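PDB 3LM7: putative 4-Hydroxy-2-oxoglutarate aldolase / 2-dehydro-3-deoxyphosphogluconate aldolase from Yersinia enterocolitica, which is a putative aldolase of the KDGP aldolase family, whose members are TIM-barrel proteins. Local coordinates for residues M4-N9 with Q89-H94; G22-A27 with M57-A62; V38-L43 with A62-A67; H94-F99 with V115-I120. All coordinates share one frame; numbering follows the deposited sequence.

Contact 1: residues M4-N9 with Q89-H94; sequences MKLTPN and QVQPQH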
loop_
_atom_site.group_PDB
_atom_site.type_symbol
_atom_site.label_atom_id
_atom_site.label_comp_id
_atom_site.label_asym_id
_atom_site.label_seq_id
_atom_site.Cartn_x
_atom_site.Cartn_y
_atom_site.Cartn_z
HETATM N N MSE A 4 -12.252 -19.076 5.636
HETATM C CA MSE A 4 -10.794 -19.047 5.467
HETATM C C MSE A 4 -10.328 -17.699 4.908
HETATM O O MSE A 4 -11.087 -17.071 4.185
HETATM C CB MSE A 4 -10.343 -20.250 4.658
HETATM C CG MSE A 4 -10.532 -21.445 5.593
HETATM SE SE MSE A 4 -8.942 -22.455 5.748
HETATM C CE MSE A 4 -9.479 -23.391 4.154
ATOM N N LYS A 5 -9.154 -17.223 5.312
ATOM C CA LYS A 5 -8.663 -15.900 4.847
ATOM C C LYS A 5 -8.353 -15.975 3.310
ATOM O O LYS A 5 -7.774 -16.966 2.866
ATOM C CB LYS A 5 -7.413 -15.617 5.635
ATOM C CG LYS A 5 -6.738 -14.368 5.293
ATOM C CD LYS A 5 -5.937 -13.923 6.566
ATOM C CE LYS A 5 -5.020 -12.743 6.239
ATOM N NZ LYS A 5 -3.879 -13.183 5.375
ATOM N N LEU A 6 -8.748 -14.954 2.519
ATOM C CA LEU A 6 -8.569 -15.016 1.066
ATOM C C LEU A 6 -7.417 -14.112 0.574
ATOM O O LEU A 6 -7.201 -14.057 -0.613
ATOM C CB LEU A 6 -9.848 -14.552 0.333
ATOM C CG LEU A 6 -11.091 -15.417 0.588
ATOM C CD1 LEU A 6 -12.365 -14.925 -0.173
ATOM C CD2 LEU A 6 -10.768 -16.879 0.176
ATOM N N THR A 7 -6.744 -13.379 1.470
ATOM C CA THR A 7 -5.554 -12.605 1.094
ATOM C C THR A 7 -4.303 -13.179 1.772
ATOM O O THR A 7 -4.430 -13.753 2.877
ATOM C CB THR A 7 -5.717 -11.150 1.534
ATOM O OG1 THR A 7 -5.904 -11.119 2.947
ATOM C CG2 THR A 7 -6.958 -10.483 0.829
ATOM N N PRO A 8 -3.103 -13.077 1.123
ATOM C CA PRO A 8 -1.863 -13.609 1.712
ATOM C C PRO A 8 -1.554 -12.952 3.072
ATOM O O PRO A 8 -1.941 -11.787 3.334
ATOM C CB PRO A 8 -0.754 -13.170 0.716
ATOM C CG PRO A 8 -1.527 -13.176 -0.626
ATOM C CD PRO A 8 -2.867 -12.551 -0.233
ATOM N N ASN A 9 -0.809 -13.674 3.905
ATOM C CA ASN A 9 -0.337 -13.091 5.196
ATOM C C ASN A 9 0.977 -12.375 4.985
ATOM O O ASN A 9 2.046 -12.885 5.295
ATOM C CB ASN A 9 -0.106 -14.213 6.229
ATOM C CG ASN A 9 0.243 -13.659 7.662
ATOM O OD1 ASN A 9 0.157 -12.417 7.957
ATOM N ND2 ASN A 9 0.652 -14.609 8.568
ATOM N N GLN A 89 -13.234 -23.078 -7.551
ATOM C CA GLN A 89 -13.719 -24.011 -6.497
ATOM C C GLN A 89 -12.899 -23.948 -5.221
ATOM O O GLN A 89 -13.443 -23.881 -4.106
ATOM C CB GLN A 89 -13.741 -25.454 -7.033
ATOM C CG GLN A 89 -14.606 -25.583 -8.277
ATOM C CD GLN A 89 -14.873 -27.047 -8.687
ATOM O OE1 GLN A 89 -15.075 -27.932 -7.823
ATOM N NE2 GLN A 89 -14.835 -27.298 -9.978
ATOM N N VAL A 90 -11.590 -23.856 -5.366
ATOM C CA VAL A 90 -10.741 -23.866 -4.185
ATOM C C VAL A 90 -10.821 -22.567 -3.366
ATOM O O VAL A 90 -10.693 -22.605 -2.140
ATOM C CB VAL A 90 -9.281 -24.169 -4.581
ATOM C CG1 VAL A 90 -8.326 -23.947 -3.373
ATOM C CG2 VAL A 90 -9.198 -25.610 -5.112
ATOM N N GLN A 91 -10.926 -21.427 -4.043
ATOM C CA GLN A 91 -10.872 -20.095 -3.404
ATOM C C GLN A 91 -9.631 -19.932 -2.545
ATOM O O GLN A 91 -9.739 -19.677 -1.312
ATOM C CB GLN A 91 -12.134 -19.862 -2.539
ATOM C CG GLN A 91 -13.415 -19.922 -3.380
ATOM C CD GLN A 91 -13.621 -18.597 -4.130
ATOM O OE1 GLN A 91 -13.582 -17.535 -3.534
ATOM N NE2 GLN A 91 -13.884 -18.680 -5.433
ATOM N N PRO A 92 -8.447 -20.006 -3.167
ATOM C CA PRO A 92 -7.199 -19.843 -2.452
ATOM C C PRO A 92 -6.889 -18.385 -2.182
ATOM O O PRO A 92 -7.693 -17.478 -2.565
ATOM C CB PRO A 92 -6.163 -20.383 -3.469
ATOM C CG PRO A 92 -6.681 -19.798 -4.789
ATOM C CD PRO A 92 -8.232 -20.025 -4.639
ATOM N N GLN A 93 -5.716 -18.142 -1.563
ATOM C CA GLN A 93 -5.230 -16.782 -1.369
ATOM C C GLN A 93 -4.560 -16.218 -2.616
ATOM O O GLN A 93 -4.478 -15.001 -2.760
ATOM C CB GLN A 93 -4.237 -16.687 -0.202
ATOM C CG GLN A 93 -5.030 -16.722 1.151
ATOM C CD GLN A 93 -4.081 -16.863 2.342
ATOM O OE1 GLN A 93 -2.864 -16.776 2.181
ATOM N NE2 GLN A 93 -4.645 -17.125 3.555
ATOM N N HIS A 94 -4.138 -17.083 -3.513
ATOM C CA HIS A 94 -3.268 -16.640 -4.604
ATOM C C HIS A 94 -3.406 -17.543 -5.816
ATOM O O HIS A 94 -3.503 -18.791 -5.662
ATOM C CB HIS A 94 -1.780 -16.702 -4.128
ATOM C CG HIS A 94 -0.827 -16.117 -5.126
ATOM N ND1 HIS A 94 -0.184 -16.887 -6.064
ATOM C CD2 HIS A 94 -0.423 -14.833 -5.340
ATOM C CE1 HIS A 94 0.613 -16.115 -6.785
ATOM N NE2 HIS A 94 0.473 -14.863 -6.375
HETATM O O HOH W 1 -0.350 -16.370 3.335
#
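K5 turns its carbonyl toward the side-chain amide of Q93, and Q93 NE2 donates to K5 O across 3.2 Å. The N-H aims fairly well (153°), and the oxygen lies in the plane of the Q93 amide, but the donor stands 61° out of the K5 carbonyl plane, well above it. N66 ND2 gives K5 O a second donor. The K5 side chain passes the same amide at a slant and bends at its last torsion (chi4 -71°), which brings NZ back to T7 O at 2.6 Å, with a weaker bond to P8 O. L6 sets off away from the other segment, yet its CD2 methyl comes back to 3.3 Å from Q91 O. L6 O meanwhile receives a CA-H...O contact from Q93 CA at 3.4 Å. T7 O rests 3.2 Å from the amide carbon CD of Q93. P8 follows with its CA 3.4 Å from Q93 OE1, while its ring carbon CD lies 3.9 Å from the backbone oxygen Q93 O. At N9 a water accepts from N9 N and donates to Q93 OE1, so both ends of the Q93 amide are tied and its rotation is fixed. The N-terminal segment thus lies along the link between helix 80-90 and strand 94-95, where P8 also reaches L39 and V115: it covers the end of the TIM barrel at which the strands begin.

Contact 2: residues G22-A27 with M57-A62; sequences GSKDNA and MREYAA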
loop_
_atom_site.group_PDB
_atom_site.type_symbol
_atom_site.label_atom_id
_atom_site.label_comp_id
_atom_site.label_asym_id
_atom_site.label_seq_id
_atom_site.Cartn_x
_atom_site.Cartn_y
_atom_site.Cartn_z
ATOM N N GLY A 22 6.637 -29.858 -1.739
ATOM C CA GLY A 22 6.837 -31.152 -2.411
ATOM C C GLY A 22 5.910 -32.231 -1.851
ATOM O O GLY A 22 5.877 -33.353 -2.387
ATOM N N SER A 23 5.183 -31.917 -0.791
ATOM C CA SER A 23 4.285 -32.903 -0.143
ATOM C C SER A 23 3.418 -32.156 0.868
ATOM O O SER A 23 3.707 -30.996 1.189
ATOM C CB SER A 23 5.119 -33.960 0.619
ATOM O OG SER A 23 5.716 -33.420 1.794
ATOM N N LYS A 24 2.381 -32.797 1.412
ATOM C CA LYS A 24 1.591 -32.127 2.474
ATOM C C LYS A 24 2.376 -31.837 3.741
ATOM O O LYS A 24 2.251 -30.747 4.333
ATOM C CB LYS A 24 0.337 -32.978 2.796
ATOM C CG LYS A 24 -0.717 -32.845 1.705
ATOM C CD LYS A 24 -1.776 -33.934 1.865
ATOM C CE LYS A 24 -2.735 -33.902 0.717
ATOM N NZ LYS A 24 -2.273 -34.597 -0.451
ATOM N N ASP A 25 3.193 -32.801 4.173
ATOM C CA ASP A 25 4.054 -32.589 5.368
ATOM C C ASP A 25 5.002 -31.422 5.031
ATOM O O ASP A 25 5.309 -30.616 5.865
ATOM C CB ASP A 25 4.957 -33.819 5.708
ATOM C CG ASP A 25 4.183 -35.019 6.234
ATOM O OD1 ASP A 25 3.108 -34.811 6.808
ATOM O OD2 ASP A 25 4.637 -36.185 6.033
ATOM N N ASN A 26 5.469 -31.352 3.802
ATOM C CA ASN A 26 6.410 -30.248 3.439
ATOM C C ASN A 26 5.700 -28.904 3.516
ATOM O O ASN A 26 6.259 -27.920 4.027
ATOM C CB ASN A 26 7.039 -30.505 2.050
ATOM C CG ASN A 26 8.102 -29.448 1.659
ATOM O OD1 ASN A 26 8.216 -29.066 0.487
ATOM N ND2 ASN A 26 8.874 -28.974 2.656
ATOM N N ALA A 27 4.461 -28.848 2.994
ATOM C CA ALA A 27 3.684 -27.602 3.104
ATOM C C ALA A 27 3.576 -27.159 4.582
ATOM O O ALA A 27 3.796 -26.006 4.935
ATOM C CB ALA A 27 2.273 -27.789 2.468
HETATM N N MSE A 57 -5.952 -29.951 -3.359
HETATM C CA MSE A 57 -5.597 -28.603 -2.912
HETATM C C MSE A 57 -6.437 -28.122 -1.711
HETATM O O MSE A 57 -5.945 -27.403 -0.865
HETATM C CB MSE A 57 -5.700 -27.603 -4.113
HETATM C CG MSE A 57 -4.680 -27.973 -5.182
HETATM SE SE MSE A 57 -4.557 -26.478 -6.421
HETATM C CE MSE A 57 -3.489 -27.319 -7.824
ATOM N N ARG A 58 -7.692 -28.561 -1.614
ATOM C CA ARG A 58 -8.456 -28.326 -0.388
ATOM C C ARG A 58 -7.796 -29.001 0.821
ATOM O O ARG A 58 -7.746 -28.437 1.914
ATOM C CB ARG A 58 -9.898 -28.822 -0.564
ATOM C CG ARG A 58 -10.734 -27.739 -1.176
ATOM C CD ARG A 58 -12.084 -28.316 -1.569
ATOM N NE ARG A 58 -12.946 -27.352 -2.232
ATOM C CZ ARG A 58 -14.040 -27.726 -2.910
ATOM N NH1 ARG A 58 -14.383 -29.029 -2.974
ATOM N NH2 ARG A 58 -14.832 -26.816 -3.463
ATOM N N GLU A 59 -7.235 -30.190 0.628
ATOM C CA GLU A 59 -6.517 -30.807 1.742
ATOM C C GLU A 59 -5.271 -29.971 2.161
ATOM O O GLU A 59 -5.023 -29.782 3.354
ATOM C CB GLU A 59 -6.125 -32.261 1.382
ATOM C CG GLU A 59 -7.286 -33.179 1.103
ATOM C CD GLU A 59 -6.840 -34.634 0.766
ATOM O OE1 GLU A 59 -5.821 -35.094 1.304
ATOM O OE2 GLU A 59 -7.535 -35.279 -0.030
ATOM N N TYR A 60 -4.463 -29.491 1.198
ATOM C CA TYR A 60 -3.348 -28.604 1.529
ATOM C C TYR A 60 -3.835 -27.355 2.232
ATOM O O TYR A 60 -3.211 -26.905 3.201
ATOM C CB TYR A 60 -2.622 -28.140 0.223
ATOM C CG TYR A 60 -1.567 -29.060 -0.304
ATOM C CD1 TYR A 60 -1.866 -30.006 -1.280
ATOM C CD2 TYR A 60 -0.270 -29.002 0.169
ATOM C CE1 TYR A 60 -0.899 -30.870 -1.767
ATOM C CE2 TYR A 60 0.749 -29.882 -0.373
ATOM C CZ TYR A 60 0.400 -30.755 -1.347
ATOM O OH TYR A 60 1.312 -31.598 -1.891
ATOM N N ALA A 61 -4.905 -26.749 1.723
ATOM C CA ALA A 61 -5.377 -25.480 2.282
ATOM C C ALA A 61 -5.732 -25.597 3.746
ATOM O O ALA A 61 -5.497 -24.692 4.516
ATOM C CB ALA A 61 -6.622 -24.980 1.471
ATOM N N ALA A 62 -6.350 -26.730 4.099
ATOM C CA ALA A 62 -6.761 -27.017 5.464
ATOM C C ALA A 62 -5.548 -27.088 6.371
ATOM O O ALA A 62 -5.624 -26.687 7.520
ATOM C CB ALA A 62 -7.522 -28.355 5.486
HETATM O O HOH W 2 0.503 -34.128 -2.044
#
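Two successive outer helices of the TIM barrel, 24-33 and 50-63, meet where K24 and A27 pack against the ring of Y60. The first turn of helix 24-33 is fixed by an N-cap: S23 OG accepts from N26 N at 2.9 Å. N26 in turn receives G22 N on OD1 at 2.8 Å, in the carbonyl plane and on a lone pair, which ties the incoming loop to the helix start. Y60 leaves its own helix with CG anti to the carbonyl carbon (chi1 -86°), and the ring reaches over to the capped turn. K24 sets its CG over one face, its side chain at about a right angle to that of the tyrosine; CG sits 3.9 Å from the ring centroid and close to the normal, a CH-pi contact. A27 comes from a different direction: its CB meets the ring edge in plane, 3.6 Å from CD2. V42 and Y47 also touch Y60, so the tyrosine bridges both helices and the sheet beneath them. Beyond the ring the lysine becomes polar. K24 CE passes 3.4 Å from E59 OE1, but the salt bridge from NZ to that oxygen is long, and the nearer charged partner of NZ is D56, one turn earlier on helix 50-63. A water then joins the two side-chain ends, lying 2.7 Å from Y60 OH and more weakly bound to K24 NZ.

Contact 3: residues V38-L43 with A62-A67; sequences VLVGVL and ALIDNA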
loop_
_atom_site.group_PDB
_atom_site.type_symbol
_atom_site.label_atom_id
_atom_site.label_comp_id
_atom_site.label_asym_id
_atom_site.label_seq_id
_atom_site.Cartn_x
_atom_site.Cartn_y
_atom_site.Cartn_z
ATOM N N VAL A 38 3.812 -16.825 3.986
ATOM C CA VAL A 38 4.131 -17.622 2.825
ATOM C C VAL A 38 2.844 -18.067 2.157
ATOM O O VAL A 38 1.801 -18.218 2.785
ATOM C CB VAL A 38 5.026 -18.833 3.198
ATOM C CG1 VAL A 38 4.243 -19.897 4.123
ATOM C CG2 VAL A 38 5.614 -19.502 2.001
ATOM N N LEU A 39 2.967 -18.212 0.854
ATOM C CA LEU A 39 2.024 -18.874 0.011
ATOM C C LEU A 39 2.731 -20.129 -0.529
ATOM O O LEU A 39 3.873 -20.082 -1.051
ATOM C CB LEU A 39 1.624 -17.957 -1.158
ATOM C CG LEU A 39 0.889 -16.693 -0.696
ATOM C CD1 LEU A 39 0.982 -15.615 -1.826
ATOM C CD2 LEU A 39 -0.580 -17.105 -0.356
ATOM N N VAL A 40 2.077 -21.270 -0.346
ATOM C CA VAL A 40 2.628 -22.530 -0.717
ATOM C C VAL A 40 2.073 -22.963 -2.034
ATOM O O VAL A 40 0.821 -23.094 -2.159
ATOM C CB VAL A 40 2.210 -23.555 0.403
ATOM C CG1 VAL A 40 2.595 -24.932 0.008
ATOM C CG2 VAL A 40 2.850 -23.128 1.715
ATOM N N GLY A 41 2.941 -23.104 -3.046
ATOM C CA GLY A 41 2.504 -23.438 -4.425
ATOM C C GLY A 41 2.194 -24.900 -4.617
ATOM O O GLY A 41 2.988 -25.765 -4.224
ATOM N N VAL A 42 1.033 -25.198 -5.189
ATOM C CA VAL A 42 0.686 -26.563 -5.592
ATOM C C VAL A 42 0.269 -26.468 -7.059
ATOM O O VAL A 42 -0.462 -25.569 -7.434
ATOM C CB VAL A 42 -0.487 -27.102 -4.754
ATOM C CG1 VAL A 42 -0.859 -28.600 -5.171
ATOM C CG2 VAL A 42 -0.060 -27.022 -3.222
ATOM N N LEU A 43 0.728 -27.409 -7.896
ATOM C CA LEU A 43 0.598 -27.172 -9.360
ATOM C C LEU A 43 -0.517 -27.912 -9.982
ATOM O O LEU A 43 -0.669 -29.089 -9.712
ATOM C CB LEU A 43 1.915 -27.489 -10.070
ATOM C CG LEU A 43 3.215 -26.990 -9.444
ATOM C CD1 LEU A 43 4.369 -27.520 -10.346
ATOM C CD2 LEU A 43 3.224 -25.469 -9.349
ATOM N N ALA A 62 -6.350 -26.730 4.099
ATOM C CA ALA A 62 -6.761 -27.017 5.464
ATOM C C ALA A 62 -5.548 -27.088 6.371
ATOM O O ALA A 62 -5.624 -26.687 7.520
ATOM C CB ALA A 62 -7.522 -28.355 5.486
ATOM N N LEU A 63 -4.405 -27.544 5.866
ATOM C CA LEU A 63 -3.210 -27.649 6.728
ATOM C C LEU A 63 -2.599 -26.283 7.020
ATOM O O LEU A 63 -1.896 -26.101 8.037
ATOM C CB LEU A 63 -2.123 -28.488 6.024
ATOM C CG LEU A 63 -2.590 -29.900 5.744
ATOM C CD1 LEU A 63 -1.549 -30.645 4.896
ATOM C CD2 LEU A 63 -2.714 -30.555 7.150
ATOM N N ILE A 64 -2.842 -25.324 6.111
ATOM C CA ILE A 64 -2.063 -24.095 6.113
ATOM C C ILE A 64 -2.921 -22.850 6.107
ATOM O O ILE A 64 -2.491 -21.810 5.584
ATOM C CB ILE A 64 -1.042 -24.084 4.928
ATOM C CG1 ILE A 64 -1.737 -24.172 3.568
ATOM C CG2 ILE A 64 -0.010 -25.233 5.042
ATOM C CD1 ILE A 64 -0.757 -24.128 2.384
ATOM N N ASP A 65 -4.137 -22.936 6.674
ATOM C CA ASP A 65 -5.028 -21.783 6.833
ATOM C C ASP A 65 -5.269 -21.055 5.481
ATOM O O ASP A 65 -5.380 -19.843 5.488
ATOM C CB ASP A 65 -4.447 -20.719 7.818
ATOM C CG ASP A 65 -4.085 -21.319 9.188
ATOM O OD1 ASP A 65 -4.630 -22.380 9.501
ATOM O OD2 ASP A 65 -3.240 -20.735 9.908
ATOM N N ASN A 66 -5.363 -21.819 4.397
ATOM C CA ASN A 66 -5.623 -21.283 3.029
ATOM C C ASN A 66 -4.468 -20.539 2.350
ATOM O O ASN A 66 -4.682 -19.830 1.345
ATOM C CB ASN A 66 -6.865 -20.423 2.974
ATOM C CG ASN A 66 -7.530 -20.495 1.593
ATOM O OD1 ASN A 66 -7.459 -21.555 0.924
ATOM N ND2 ASN A 66 -8.088 -19.369 1.132
ATOM N N ALA A 67 -3.261 -20.710 2.890
ATOM C CA ALA A 67 -2.101 -19.964 2.363
ATOM C C ALA A 67 -1.562 -20.716 1.161
ATOM O O ALA A 67 -0.401 -21.074 1.114
ATOM C CB ALA A 67 -1.083 -19.769 3.454
#
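V40 and I64 meet at an oblique angle, the valine pointing out from its strand and the isoleucine reaching in from the turn that follows helix 50-63. I64 CD1 makes the touch, 3.6 Å from V40 CB and 3.8 Å from V40 CG2. The isoleucine holds CG1 between its backbone N and carbonyl carbon (chi1 61°), a crowded position, and the chain then extends so that its terminal methyl arrives over the valine. A67 stands to one side, its CB methyl 3.3 Å from V38 O. L39 points to another side of the strand, and its CD2 methyl comes within 4.0 Å of A67 C. Between these side chains the backbones join: V40 N donates to A67 O at 2.9 Å, almost straight at 170°. L39 CA adds a CA-H...O contact to the same oxygen at 3.5 Å. The type I' turn from I64 to A67, closed by A67 N to I64 O at 3.0 Å, presents that carbonyl to the strand. Since A67 runs directly into strand 68-71, this is where the parallel pairing of the beta-alpha-beta unit begins. The buried A67 carbonyl and V40 amide thus satisfy each other among methyl groups, and between these two segments the return from helix to sheet rests on one polar bond and close apolar contact around it.

Contact 4: residues H94-F99 with V115-I120; sequences HVNQVF and VVNGLI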
loop_
_atom_site.group_PDB
_atom_site.type_symbol
_atom_site.label_atom_id
_atom_site.label_comp_id
_atom_site.label_asym_id
_atom_site.label_seq_id
_atom_site.Cartn_x
_atom_site.Cartn_y
_atom_site.Cartn_z
ATOM N N HIS A 94 -4.138 -17.083 -3.513
ATOM C CA HIS A 94 -3.268 -16.640 -4.604
ATOM C C HIS A 94 -3.406 -17.543 -5.816
ATOM O O HIS A 94 -3.503 -18.791 -5.662
ATOM C CB HIS A 94 -1.780 -16.702 -4.128
ATOM C CG HIS A 94 -0.827 -16.117 -5.126
ATOM N ND1 HIS A 94 -0.184 -16.887 -6.064
ATOM C CD2 HIS A 94 -0.423 -14.833 -5.340
ATOM C CE1 HIS A 94 0.613 -16.115 -6.785
ATOM N NE2 HIS A 94 0.473 -14.863 -6.375
ATOM N N VAL A 95 -3.357 -16.935 -7.024
ATOM C CA VAL A 95 -3.484 -17.714 -8.244
ATOM C C VAL A 95 -2.403 -17.230 -9.213
ATOM O O VAL A 95 -2.258 -16.013 -9.385
ATOM C CB VAL A 95 -4.874 -17.435 -8.921
ATOM C CG1 VAL A 95 -5.003 -18.076 -10.358
ATOM C CG2 VAL A 95 -6.066 -17.901 -7.969
ATOM N N ASN A 96 -1.654 -18.153 -9.818
ATOM C CA ASN A 96 -0.709 -17.794 -10.849
ATOM C C ASN A 96 -1.461 -17.839 -12.177
ATOM O O ASN A 96 -2.029 -18.890 -12.524
ATOM C CB ASN A 96 0.441 -18.805 -10.938
ATOM C CG ASN A 96 1.443 -18.653 -9.774
ATOM O OD1 ASN A 96 2.318 -17.767 -9.784
ATOM N ND2 ASN A 96 1.263 -19.468 -8.753
ATOM N N GLN A 97 -1.375 -16.778 -12.981
ATOM C CA GLN A 97 -1.951 -16.845 -14.328
ATOM C C GLN A 97 -0.990 -16.288 -15.394
ATOM O O GLN A 97 -0.100 -15.509 -15.082
ATOM C CB GLN A 97 -3.300 -16.080 -14.465
ATOM C CG GLN A 97 -4.575 -16.964 -14.224
ATOM C CD GLN A 97 -4.684 -18.075 -15.266
ATOM O OE1 GLN A 97 -3.899 -18.131 -16.225
ATOM N NE2 GLN A 97 -5.570 -19.024 -15.016
ATOM N N VAL A 98 -1.244 -16.662 -16.669
ATOM C CA VAL A 98 -0.646 -15.962 -17.818
ATOM C C VAL A 98 -1.539 -14.764 -18.172
ATOM O O VAL A 98 -2.671 -14.669 -17.714
ATOM C CB VAL A 98 -0.419 -16.902 -19.020
ATOM C CG1 VAL A 98 0.614 -17.978 -18.575
ATOM C CG2 VAL A 98 -1.725 -17.511 -19.556
ATOM N N PHE A 99 -1.016 -13.851 -18.975
ATOM C CA PHE A 99 -1.660 -12.548 -19.157
ATOM C C PHE A 99 -3.100 -12.782 -19.649
ATOM O O PHE A 99 -4.038 -12.062 -19.220
ATOM C CB PHE A 99 -0.797 -11.756 -20.187
ATOM C CG PHE A 99 -1.314 -10.374 -20.491
ATOM C CD1 PHE A 99 -0.843 -9.296 -19.768
ATOM C CD2 PHE A 99 -2.276 -10.169 -21.520
ATOM C CE1 PHE A 99 -1.326 -7.968 -20.024
ATOM C CE2 PHE A 99 -2.779 -8.874 -21.775
ATOM C CZ PHE A 99 -2.265 -7.766 -21.039
ATOM N N VAL A 115 -5.421 -12.970 -4.641
ATOM C CA VAL A 115 -4.433 -12.331 -5.527
ATOM C C VAL A 115 -4.269 -13.121 -6.813
ATOM O O VAL A 115 -3.983 -14.309 -6.758
ATOM C CB VAL A 115 -3.021 -12.233 -4.791
ATOM C CG1 VAL A 115 -1.931 -11.732 -5.770
ATOM C CG2 VAL A 115 -3.166 -11.218 -3.616
ATOM N N VAL A 116 -4.450 -12.456 -7.968
ATOM C CA VAL A 116 -4.256 -13.076 -9.254
ATOM C C VAL A 116 -3.130 -12.346 -9.979
ATOM O O VAL A 116 -3.258 -11.125 -10.327
ATOM C CB VAL A 116 -5.542 -12.914 -10.123
ATOM C CG1 VAL A 116 -5.324 -13.586 -11.504
ATOM C CG2 VAL A 116 -6.706 -13.612 -9.341
ATOM N N ASN A 117 -1.993 -13.042 -10.167
ATOM C CA ASN A 117 -0.903 -12.403 -10.903
ATOM C C ASN A 117 -1.078 -12.604 -12.425
ATOM O O ASN A 117 -1.918 -13.432 -12.900
ATOM C CB ASN A 117 0.483 -12.891 -10.375
ATOM C CG ASN A 117 0.803 -14.352 -10.724
ATOM O OD1 ASN A 117 0.449 -14.845 -11.781
ATOM N ND2 ASN A 117 1.569 -15.017 -9.850
ATOM N N GLY A 118 -0.300 -11.866 -13.204
ATOM C CA GLY A 118 -0.390 -12.020 -14.649
ATOM C C GLY A 118 1.063 -12.050 -15.134
ATOM O O GLY A 118 1.816 -11.128 -14.874
ATOM N N LEU A 119 1.407 -13.103 -15.859
ATOM C CA LEU A 119 2.790 -13.319 -16.297
ATOM C C LEU A 119 3.092 -12.461 -17.520
ATOM O O LEU A 119 2.402 -12.579 -18.553
ATOM C CB LEU A 119 3.011 -14.808 -16.662
ATOM C CG LEU A 119 4.496 -15.279 -16.744
ATOM C CD1 LEU A 119 4.554 -16.886 -16.711
ATOM C CD2 LEU A 119 5.142 -14.759 -18.025
ATOM N N ILE A 120 4.092 -11.580 -17.372
ATOM C CA ILE A 120 4.624 -10.779 -18.428
ATOM C C ILE A 120 6.148 -10.819 -18.299
ATOM O O ILE A 120 6.692 -11.159 -17.189
ATOM C CB ILE A 120 4.137 -9.280 -18.375
ATOM C CG1 ILE A 120 4.757 -8.553 -17.181
ATOM C CG2 ILE A 120 2.563 -9.198 -18.386
ATOM C CD1 ILE A 120 4.286 -7.030 -17.072
#
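V95 and V116 stand together on one face of the parallel sheet, V95 CB 4.3 Å from V116 CG2, where both also meet L109 of helix 102-109. At the far end F99 CD1 touches I120 CG2 at 3.7 Å. On the other face V115 CG1 packs 3.5 Å from H94 CD2, and the imidazole, held by S69 and E191, marks the change to polar neighbours. The backbones are laced by V95 N to V115 O at 2.7 Å and N117 N to V95 O at 3.1 Å, both nearly along the C=O axis. Farther on, L119 N reaches Q97 O through a more bent bond. N117 then brings its side chain into the pairing. With CG lodged between the backbone N and the carbonyl carbon (chi1 70°), its amide folds back over the neighbouring segment: OD1 accepts from Q97 N at 2.9 Å, and ND2 donates to N96 OD1 at 2.9 Å. The two amide planes are turned 59° apart, and the donor sits above the N96 carbonyl plane. N96 OD1 also takes K163 NZ, and N117 ND2 also gives to E191. One asparagine amide therefore grips a backbone N-H and a side-chain oxygen at once, so the sheet pairing passes directly into a buried polar network that links N96 and H94 to K163 and E191 and probably limits how these side chains can turn.

Contacts 1 and 2 each lie on the same side of the chain's centre as contact 3. Contacts 2 and 3 are closest, their centres about 6 Å apart; they share A62 and helix 50-63, and A61 O probably accepts from N66 N. Contact 3 adjoins contact 1, about 8 Å away by centres, through N66, whose ND2 reaches Q91 O. Contacts 1 and 4 share H94, and Q93 O accepts V115 N, so the pairing with strand 115-120 already starts within contact 1. L39 CD1 of contact 3 packs on H94 CB at 3.8 Å, joining contact 3 to contact 4. Contact 2 lies outermost: its centre is about 21 Å from that of contact 4, and their nearest atoms stay about 8 Å apart.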